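Local coordinates for beta-galacturonidase (Eisenbergiella tayi, PDB 6NCW), which acts as a beta-galacturonidase of glycoside hydrolase family 2 and may also have beta-glucuronidase activity, at residues A[334-339]-A[374-379]; A[124-129]-A[351-356]; A[378-383]-A[410-415]. All coordinates share one frame; numbering follows the deposited sequence.

Interaction 1. Residues A[334-339]-A[374-379]. With GOL (glycerol), chain G.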
loop_
_atom_site.group_PDB
_atom_site.type_symbol
_atom_site.label_atom_id
_atom_site.label_comp_id
_atom_site.label_asym_id
_atom_site.label_seq_id
_atom_site.Cartn_x
_atom_site.Cartn_y
_atom_site.Cartn_z
ATOM N N ASN A 334 -1.760 5.329 -36.362
ATOM C CA ASN A 334 -3.179 5.644 -36.402
ATOM C C ASN A 334 -3.905 4.943 -35.252
ATOM O O ASN A 334 -3.346 4.092 -34.553
ATOM C CB ASN A 334 -3.797 5.281 -37.763
ATOM C CG ASN A 334 -3.926 3.771 -38.018
ATOM O OD1 ASN A 334 -3.216 2.937 -37.449
ATOM N ND2 ASN A 334 -4.840 3.425 -38.911
ATOM N N HIS A 335 -5.154 5.340 -35.031
ATOM C CA HIS A 335 -5.888 4.862 -33.865
ATOM C C HIS A 335 -6.495 3.497 -34.172
ATOM O O HIS A 335 -7.512 3.403 -34.862
ATOM C CB HIS A 335 -6.966 5.851 -33.447
ATOM C CG HIS A 335 -7.810 5.342 -32.323
ATOM N ND1 HIS A 335 -9.102 5.763 -32.105
ATOM C CD2 HIS A 335 -7.548 4.421 -31.365
ATOM C CE1 HIS A 335 -9.597 5.134 -31.048
ATOM N NE2 HIS A 335 -8.671 4.313 -30.581
ATOM N N ALA A 336 -5.870 2.438 -33.649
ATOM C CA ALA A 336 -6.374 1.073 -33.759
ATOM C C ALA A 336 -5.595 0.179 -32.796
ATOM O O ALA A 336 -4.371 0.311 -32.693
ATOM C CB ALA A 336 -6.232 0.552 -35.191
ATOM N N ARG A 337 -6.285 -0.740 -32.113
ATOM C CA ARG A 337 -5.580 -1.722 -31.281
ATOM C C ARG A 337 -6.352 -3.034 -31.200
ATOM O O ARG A 337 -7.460 -3.074 -30.647
ATOM C CB ARG A 337 -5.324 -1.188 -29.867
ATOM C CG ARG A 337 -4.598 -2.199 -28.971
ATOM C CD ARG A 337 -5.163 -2.305 -27.494
ATOM N NE ARG A 337 -4.626 -3.531 -26.904
ATOM C CZ ARG A 337 -5.128 -4.751 -27.096
ATOM N NH1 ARG A 337 -6.240 -4.932 -27.805
ATOM N NH2 ARG A 337 -4.518 -5.795 -26.559
ATOM N N GLY A 338 -5.747 -4.105 -31.716
ATOM C CA GLY A 338 -6.211 -5.455 -31.436
ATOM C C GLY A 338 -7.521 -5.826 -32.095
ATOM O O GLY A 338 -8.250 -6.681 -31.580
ATOM N N LEU A 339 -7.861 -5.187 -33.207
ATOM C CA LEU A 339 -9.177 -5.383 -33.793
ATOM C C LEU A 339 -9.188 -6.683 -34.586
ATOM O O LEU A 339 -8.295 -6.931 -35.405
ATOM C CB LEU A 339 -9.561 -4.191 -34.669
ATOM C CG LEU A 339 -9.667 -2.876 -33.877
ATOM C CD1 LEU A 339 -9.824 -1.685 -34.797
ATOM C CD2 LEU A 339 -10.816 -2.917 -32.870
ATOM N N GLY A 374 3.103 4.277 -38.109
ATOM C CA GLY A 374 2.601 2.946 -37.835
ATOM C C GLY A 374 1.124 2.823 -38.126
ATOM O O GLY A 374 0.398 3.821 -38.123
ATOM N N ILE A 375 0.642 1.607 -38.371
ATOM C CA ILE A 375 -0.795 1.399 -38.515
ATOM C C ILE A 375 -1.221 0.128 -37.787
ATOM O O ILE A 375 -0.421 -0.787 -37.569
ATOM C CB ILE A 375 -1.236 1.322 -39.998
ATOM C CG1 ILE A 375 -0.548 0.159 -40.725
ATOM C CG2 ILE A 375 -0.983 2.624 -40.715
ATOM C CD1 ILE A 375 -0.994 0.022 -42.182
ATOM N N LEU A 376 -2.495 0.097 -37.395
ATOM C CA LEU A 376 -3.221 -1.148 -37.126
ATOM C C LEU A 376 -2.452 -2.086 -36.194
ATOM O O LEU A 376 -2.243 -3.271 -36.490
ATOM C CB LEU A 376 -3.559 -1.854 -38.437
ATOM C CG LEU A 376 -4.418 -1.058 -39.419
ATOM C CD1 LEU A 376 -4.722 -1.939 -40.630
ATOM C CD2 LEU A 376 -5.700 -0.521 -38.742
ATOM N N ASN A 377 -2.050 -1.544 -35.045
ATOM C CA ASN A 377 -1.435 -2.340 -33.991
ATOM C C ASN A 377 -2.237 -3.603 -33.686
ATOM O O ASN A 377 -3.415 -3.534 -33.326
ATOM C CB ASN A 377 -1.289 -1.492 -32.725
ATOM C CG ASN A 377 -0.768 -2.305 -31.557
ATOM O OD1 ASN A 377 0.446 -2.499 -31.416
ATOM N ND2 ASN A 377 -1.686 -2.805 -30.718
ATOM N N GLU A 378 -1.583 -4.758 -33.843
ATOM C CA GLU A 378 -2.147 -6.067 -33.510
ATOM C C GLU A 378 -3.514 -6.317 -34.161
ATOM O O GLU A 378 -4.359 -7.022 -33.606
ATOM C CB GLU A 378 -2.240 -6.251 -31.991
ATOM C CG GLU A 378 -0.875 -6.305 -31.308
ATOM C CD GLU A 378 -0.938 -6.896 -29.904
ATOM O OE1 GLU A 378 -2.066 -7.129 -29.398
ATOM O OE2 GLU A 378 0.147 -7.126 -29.307
ATOM N N CYS A 379 -3.753 -5.772 -35.345
ATOM C CA CYS A 379 -4.989 -6.091 -36.048
ATOM C C CYS A 379 -4.796 -7.386 -36.850
ATOM O O CYS A 379 -3.791 -8.094 -36.694
ATOM C CB CYS A 379 -5.442 -4.879 -36.862
ATOM S SG CYS A 379 -5.897 -3.489 -35.754
HETATM C C1 GOL G . -1.134 -4.586 -27.296
HETATM O O1 GOL G . -0.564 -4.047 -28.450
HETATM C C2 GOL G . -1.046 -3.529 -26.145
HETATM O O2 GOL G . -2.081 -2.617 -26.190
HETATM C C3 GOL G . -1.152 -4.342 -24.831
HETATM O O3 GOL G . -2.485 -4.836 -24.717
HETATM O O HOH W 1 -2.481 1.405 -34.647
#
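At the carboxyl ends of two neighbouring barrel strands, 329-333 and 370-374, the galacturonate-binding residues R337 and N377 run side by side toward a bound glycerol. CG of R337 passes 3.4 Å from ND2 of N377, with the guanidinium and amide planes 59° apart. N377 has CG anti to its backbone nitrogen (chi1 175°), and from there ND2 donates to O1 of the glycerol at 2.8 Å. NE of R337 donates to glycerol O2 at 2.8 Å, and NH2 reaches O3 in the guanidinium plane, so several oxygens of one polyol are gripped from both segments. D131, H312 and E465 add further bonds to the glycerol, while R309 and N428 hold OD1 of N377 and thereby fix the turn of its amide.

The succession N377-E378 after the fourth strand of the TIM barrel matches the Asn-Glu pair of clan GH-A glycosidases. Here it forms part of a type II turn from L376 to C379. E378 and R337 share a long ion pair, OE1 to NH2 at 4.0 Å, with the oxygen well out of the guanidinium plane and no N-H pointing at it; OE2 of E378 is bonded to N428 and to another glycerol.

Toward the strand ends, the amide of L376 meets OD1 of N334 on a lone pair in the carbonyl plane at 2.9 Å. That bond depends on CG of N334 lying between its backbone N and carbonyl carbon (chi1 71°). G338 N donates to the N377 carbonyl oxygen at 2.9 Å, nearly straight at the hydrogen. A water accepts from N377 N and lies within hydrogen-bonding distance of the N334 and A336 carbonyl oxygens. CB of A336 packs against CD2 of L376 at 3.7 Å, and SG of C379 lies beside CB of L339.

Interaction 2. Residues A[124-129]-A[351-356]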
loop_
_atom_site.group_PDB
_atom_site.type_symbol
_atom_site.label_atom_id
_atom_site.label_comp_id
_atom_site.label_asym_id
_atom_site.label_seq_id
_atom_site.Cartn_x
_atom_site.Cartn_y
_atom_site.Cartn_z
ATOM N N SER A 124 -19.117 3.236 -33.828
ATOM C CA SER A 124 -17.735 3.500 -33.438
ATOM C C SER A 124 -16.896 2.258 -33.712
ATOM O O SER A 124 -17.002 1.263 -32.989
ATOM C CB SER A 124 -17.669 3.908 -31.971
ATOM O OG SER A 124 -16.324 4.081 -31.569
ATOM N N ALA A 125 -16.053 2.315 -34.745
ATOM C CA ALA A 125 -15.253 1.149 -35.107
ATOM C C ALA A 125 -13.861 1.154 -34.487
ATOM O O ALA A 125 -13.231 0.090 -34.392
ATOM C CB ALA A 125 -15.131 1.036 -36.630
ATOM N N LEU A 126 -13.369 2.318 -34.064
ATOM C CA LEU A 126 -12.038 2.437 -33.483
ATOM C C LEU A 126 -12.091 2.440 -31.956
ATOM O O LEU A 126 -11.406 1.647 -31.301
ATOM C CB LEU A 126 -11.360 3.717 -34.024
ATOM C CG LEU A 126 -11.330 3.831 -35.559
ATOM C CD1 LEU A 126 -10.563 5.076 -36.017
ATOM C CD2 LEU A 126 -10.741 2.592 -36.203
ATOM N N HIS A 127 -12.916 3.310 -31.376
ATOM C CA HIS A 127 -13.175 3.298 -29.944
ATOM C C HIS A 127 -14.129 2.162 -29.618
ATOM O O HIS A 127 -15.313 2.239 -29.954
ATOM C CB HIS A 127 -13.760 4.629 -29.496
ATOM C CG HIS A 127 -12.790 5.750 -29.580
ATOM N ND1 HIS A 127 -11.940 6.070 -28.545
ATOM C CD2 HIS A 127 -12.503 6.606 -30.591
ATOM C CE1 HIS A 127 -11.190 7.095 -28.904
ATOM N NE2 HIS A 127 -11.514 7.444 -30.138
ATOM N N VAL A 128 -13.606 1.120 -28.966
ATOM C CA VAL A 128 -14.327 -0.093 -28.569
ATOM C C VAL A 128 -13.899 -0.471 -27.148
ATOM O O VAL A 128 -12.909 0.079 -26.646
ATOM C CB VAL A 128 -14.041 -1.251 -29.542
ATOM C CG1 VAL A 128 -14.521 -0.915 -30.971
ATOM C CG2 VAL A 128 -12.565 -1.588 -29.528
ATOM N N PRO A 129 -14.589 -1.384 -26.456
ATOM C CA PRO A 129 -14.030 -1.898 -25.200
ATOM C C PRO A 129 -12.657 -2.471 -25.502
ATOM O O PRO A 129 -12.499 -3.259 -26.435
ATOM C CB PRO A 129 -15.033 -2.979 -24.770
ATOM C CG PRO A 129 -16.333 -2.590 -25.504
ATOM C CD PRO A 129 -15.836 -2.088 -26.816
ATOM N N GLN A 351 -13.472 3.915 -43.404
ATOM C CA GLN A 351 -13.635 5.365 -43.430
ATOM C C GLN A 351 -12.986 6.017 -42.210
ATOM O O GLN A 351 -12.309 7.046 -42.329
ATOM C CB GLN A 351 -15.131 5.708 -43.518
ATOM C CG GLN A 351 -15.446 7.177 -43.807
ATOM C CD GLN A 351 -14.987 7.616 -45.179
ATOM O OE1 GLN A 351 -14.114 8.480 -45.309
ATOM N NE2 GLN A 351 -15.574 7.028 -46.215
ATOM N N GLN A 352 -13.154 5.415 -41.025
ATOM C CA GLN A 352 -12.604 6.023 -39.814
ATOM C C GLN A 352 -11.082 5.885 -39.746
ATOM O O GLN A 352 -10.402 6.788 -39.240
ATOM C CB GLN A 352 -13.297 5.426 -38.588
ATOM C CG GLN A 352 -14.739 5.953 -38.430
ATOM C CD GLN A 352 -15.552 5.211 -37.383
ATOM O OE1 GLN A 352 -15.137 4.164 -36.893
ATOM N NE2 GLN A 352 -16.724 5.758 -37.032
ATOM N N CYS A 353 -10.525 4.795 -40.280
ATOM C CA CYS A 353 -9.075 4.671 -40.379
ATOM C C CYS A 353 -8.517 5.676 -41.367
ATOM O O CYS A 353 -7.589 6.434 -41.045
ATOM C CB CYS A 353 -8.693 3.252 -40.801
ATOM S SG CYS A 353 -8.722 2.057 -39.486
ATOM N N GLY A 354 -9.081 5.695 -42.579
ATOM C CA GLY A 354 -8.686 6.692 -43.560
ATOM C C GLY A 354 -8.761 8.110 -43.034
ATOM O O GLY A 354 -7.842 8.906 -43.242
ATOM N N ASP A 355 -9.854 8.449 -42.339
ATOM C CA ASP A 355 -9.976 9.790 -41.762
ATOM C C ASP A 355 -8.874 10.065 -40.738
ATOM O O ASP A 355 -8.276 11.149 -40.724
ATOM C CB ASP A 355 -11.352 9.965 -41.120
ATOM C CG ASP A 355 -12.472 10.104 -42.148
ATOM O OD1 ASP A 355 -12.183 10.389 -43.326
ATOM O OD2 ASP A 355 -13.649 9.937 -41.764
ATOM N N CYS A 356 -8.616 9.105 -39.846
ATOM C CA CYS A 356 -7.566 9.292 -38.847
ATOM C C CYS A 356 -6.210 9.485 -39.515
ATOM O O CYS A 356 -5.459 10.401 -39.169
ATOM C CB CYS A 356 -7.532 8.102 -37.882
ATOM S SG CYS A 356 -6.234 8.196 -36.572
#
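A125 and Q352 form the polar core of this contact: the amide N of A125 donates to OE1 of Q352 at 3.0 Å. The donor approaches in the carbonyl plane, on a lone pair, with an angle of 148° at the hydrogen. CB of A125 lies close beside the same oxygen, at 3.1 Å. Q352 reaches this point because its chain is extended beyond CG (chi2 170°), carrying the amide away from helix 349-364.

The L126 side chain and that of Q352 run antiparallel alongside one another. CD1 of L126 rests 3.8 Å from CB of Q352, and its other branch, CD2, meets SG of C353 at 3.9 Å, so the leucine straddles two successive helix residues.

In the second shell, NE2 of Q352 donates to the carbonyl of D123, which fixes the rotation of the amide. The hydroxyl of S124 bonds to the carbonyl oxygen of H127 at 2.7 Å and also meets Y92 OH, which is bonded to the amides of L126 and H127 as well. F349 touches both A125 and L126.

This is an interdomain contact in which a loop from the amino-terminal beta-sandwich, leading on to galacturonate-binding D131, docks on a TIM-barrel helix of this family 2 enzyme.

Interaction 3. Residues A[378-383]-A[410-415]; sequences ECASDT and SCRFKT
The two loop segments approach at both ends, with E378 and S410 5.0 Å apart and D382 and T415 5.5 Å apart between CA atoms; a type I turn from A380 to T383 shapes the first.

Between these ends lies the R412 side chain, bent at chi2 (-35°). The carbonyl oxygen of C379 sits over the centre of one guanidinium face, 3.4 Å above its plane, and CG of R412 rests 3.4 Å from OG of S381. D382 approaches the edge: OD1 forms a salt bridge with NE of R412 at 3.2 Å, a weak hydrogen bond with the carboxylate plane turned 84° to the guanidinium. One water accepts from NH2 of R412 and donates to OD1 of D382, another links NH1 to the E378 carbonyl, and a third joins the C379 carbonyl to C411 N. SG of C411 packs 3.6 Å from CG of E378.

S410 OG accepts from R412 N in an ST turn, and both S410 and S381 bond through OG to D416. T383 caps the start of helix 384-400, and Y390 of that helix touches C379 and S381, whereas the loop following strand 406-410 lays F413 against helix 439-453.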
loop_
_atom_site.group_PDB
_atom_site.type_symbol
_atom_site.label_atom_id
_atom_site.label_comp_id
_atom_site.label_asym_id
_atom_site.label_seq_id
_atom_site.Cartn_x
_atom_site.Cartn_y
_atom_site.Cartn_z
ATOM N N GLU A 378 -1.583 -4.758 -33.843
ATOM C CA GLU A 378 -2.147 -6.067 -33.510
ATOM C C GLU A 378 -3.514 -6.317 -34.161
ATOM O O GLU A 378 -4.359 -7.022 -33.606
ATOM C CB GLU A 378 -2.240 -6.251 -31.991
ATOM C CG GLU A 378 -0.875 -6.305 -31.308
ATOM C CD GLU A 378 -0.938 -6.896 -29.904
ATOM O OE1 GLU A 378 -2.066 -7.129 -29.398
ATOM O OE2 GLU A 378 0.147 -7.126 -29.307
ATOM N N CYS A 379 -3.753 -5.772 -35.345
ATOM C CA CYS A 379 -4.989 -6.091 -36.048
ATOM C C CYS A 379 -4.796 -7.386 -36.850
ATOM O O CYS A 379 -3.791 -8.094 -36.694
ATOM C CB CYS A 379 -5.442 -4.879 -36.862
ATOM S SG CYS A 379 -5.897 -3.489 -35.754
ATOM N N ALA A 380 -5.780 -7.747 -37.682
ATOM C CA ALA A 380 -5.852 -9.114 -38.222
ATOM C C ALA A 380 -5.026 -9.265 -39.509
ATOM O O ALA A 380 -5.544 -9.558 -40.590
ATOM C CB ALA A 380 -7.307 -9.514 -38.443
ATOM N N SER A 381 -3.708 -9.096 -39.367
ATOM C CA SER A 381 -2.773 -9.164 -40.488
ATOM C C SER A 381 -2.495 -10.587 -40.961
ATOM O O SER A 381 -1.709 -10.771 -41.903
ATOM C CB SER A 381 -1.452 -8.500 -40.111
ATOM O OG SER A 381 -0.885 -9.138 -38.997
ATOM N N ASP A 382 -3.106 -11.589 -40.335
ATOM C CA ASP A 382 -3.022 -12.976 -40.765
ATOM C C ASP A 382 -4.198 -13.403 -41.640
ATOM O O ASP A 382 -4.309 -14.586 -41.968
ATOM C CB ASP A 382 -2.945 -13.890 -39.541
ATOM C CG ASP A 382 -4.172 -13.758 -38.639
ATOM O OD1 ASP A 382 -4.847 -12.699 -38.656
ATOM O OD2 ASP A 382 -4.462 -14.712 -37.903
ATOM N N THR A 383 -5.082 -12.480 -42.015
ATOM C CA THR A 383 -6.273 -12.808 -42.782
ATOM C C THR A 383 -6.265 -12.062 -44.111
ATOM O O THR A 383 -5.669 -10.993 -44.245
ATOM C CB THR A 383 -7.550 -12.442 -42.018
ATOM O OG1 THR A 383 -7.597 -11.011 -41.845
ATOM C CG2 THR A 383 -7.588 -13.149 -40.652
ATOM N N SER A 410 3.036 -6.035 -35.114
ATOM C CA SER A 410 2.312 -7.288 -35.282
ATOM C C SER A 410 2.396 -8.167 -34.045
ATOM O O SER A 410 3.410 -8.195 -33.344
ATOM C CB SER A 410 2.850 -8.085 -36.471
ATOM O OG SER A 410 2.231 -9.365 -36.526
ATOM N N CYS A 411 1.329 -8.929 -33.808
ATOM C CA CYS A 411 1.386 -10.046 -32.871
ATOM C C CYS A 411 1.056 -11.376 -33.542
ATOM O O CYS A 411 0.847 -12.372 -32.841
ATOM C CB CYS A 411 0.445 -9.810 -31.686
ATOM S SG CYS A 411 -1.271 -9.725 -32.187
ATOM N N ARG A 412 1.004 -11.418 -34.880
ATOM C CA ARG A 412 0.684 -12.641 -35.619
ATOM C C ARG A 412 1.968 -13.451 -35.788
ATOM O O ARG A 412 2.629 -13.440 -36.830
ATOM C CB ARG A 412 0.037 -12.316 -36.963
ATOM C CG ARG A 412 -1.371 -11.706 -36.857
ATOM C CD ARG A 412 -2.165 -12.296 -35.676
ATOM N NE ARG A 412 -3.598 -12.020 -35.773
ATOM C CZ ARG A 412 -4.266 -11.154 -35.012
ATOM N NH1 ARG A 412 -3.640 -10.458 -34.073
ATOM N NH2 ARG A 412 -5.572 -10.990 -35.189
ATOM N N PHE A 413 2.314 -14.173 -34.724
ATOM C CA PHE A 413 3.579 -14.889 -34.605
ATOM C C PHE A 413 3.709 -15.966 -35.681
ATOM O O PHE A 413 3.118 -17.041 -35.558
ATOM C CB PHE A 413 3.675 -15.487 -33.195
ATOM C CG PHE A 413 5.030 -16.036 -32.835
ATOM C CD1 PHE A 413 5.280 -17.405 -32.891
ATOM C CD2 PHE A 413 6.037 -15.197 -32.391
ATOM C CE1 PHE A 413 6.515 -17.922 -32.535
ATOM C CE2 PHE A 413 7.275 -15.711 -32.032
ATOM C CZ PHE A 413 7.511 -17.076 -32.100
ATOM N N LYS A 414 4.453 -15.663 -36.751
ATOM C CA LYS A 414 4.758 -16.578 -37.852
ATOM C C LYS A 414 3.554 -16.876 -38.738
ATOM O O LYS A 414 3.551 -17.872 -39.466
ATOM C CB LYS A 414 5.381 -17.884 -37.331
ATOM C CG LYS A 414 6.743 -17.653 -36.657
ATOM C CD LYS A 414 7.193 -18.808 -35.791
ATOM C CE LYS A 414 6.642 -20.138 -36.223
ATOM N NZ LYS A 414 7.125 -21.170 -35.270
ATOM N N THR A 415 2.539 -16.009 -38.712
ATOM C CA THR A 415 1.344 -16.148 -39.527
ATOM C C THR A 415 0.953 -14.842 -40.209
ATOM O O THR A 415 -0.054 -14.808 -40.924
ATOM C CB THR A 415 0.165 -16.638 -38.670
ATOM O OG1 THR A 415 -0.179 -15.636 -37.711
ATOM C CG2 THR A 415 0.523 -17.926 -37.926
HETATM O O HOH W 2 -5.097 -9.579 -31.693
HETATM O O HOH W 3 -0.956 -8.163 -35.761
HETATM O O HOH W 4 -6.904 -12.855 -36.899
#

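Interactions 1 and 3, with centres 11 Å apart, share E378 and C379: the loop after strand 370-374 meets its two neighbouring loops in turn, 334-339 with its first half and 410-415 with its second. Interaction 2 centres 10 Å from interaction 1 and touches it through H335, whose carbonyl O is 3.6 Å from CD2 of L126 and whose ring meets that of H127 edge to face. Interactions 2 and 3 stay about 7 Å apart at their nearest atoms. The glycerol, bonded by galacturonate-binding residues, probably occupies part of the substrate pocket: interaction 1 binds it directly, E378 (side chain about 3 Å from glycerol) adds interaction 3, and the L126 side chain stays about 14 Å away.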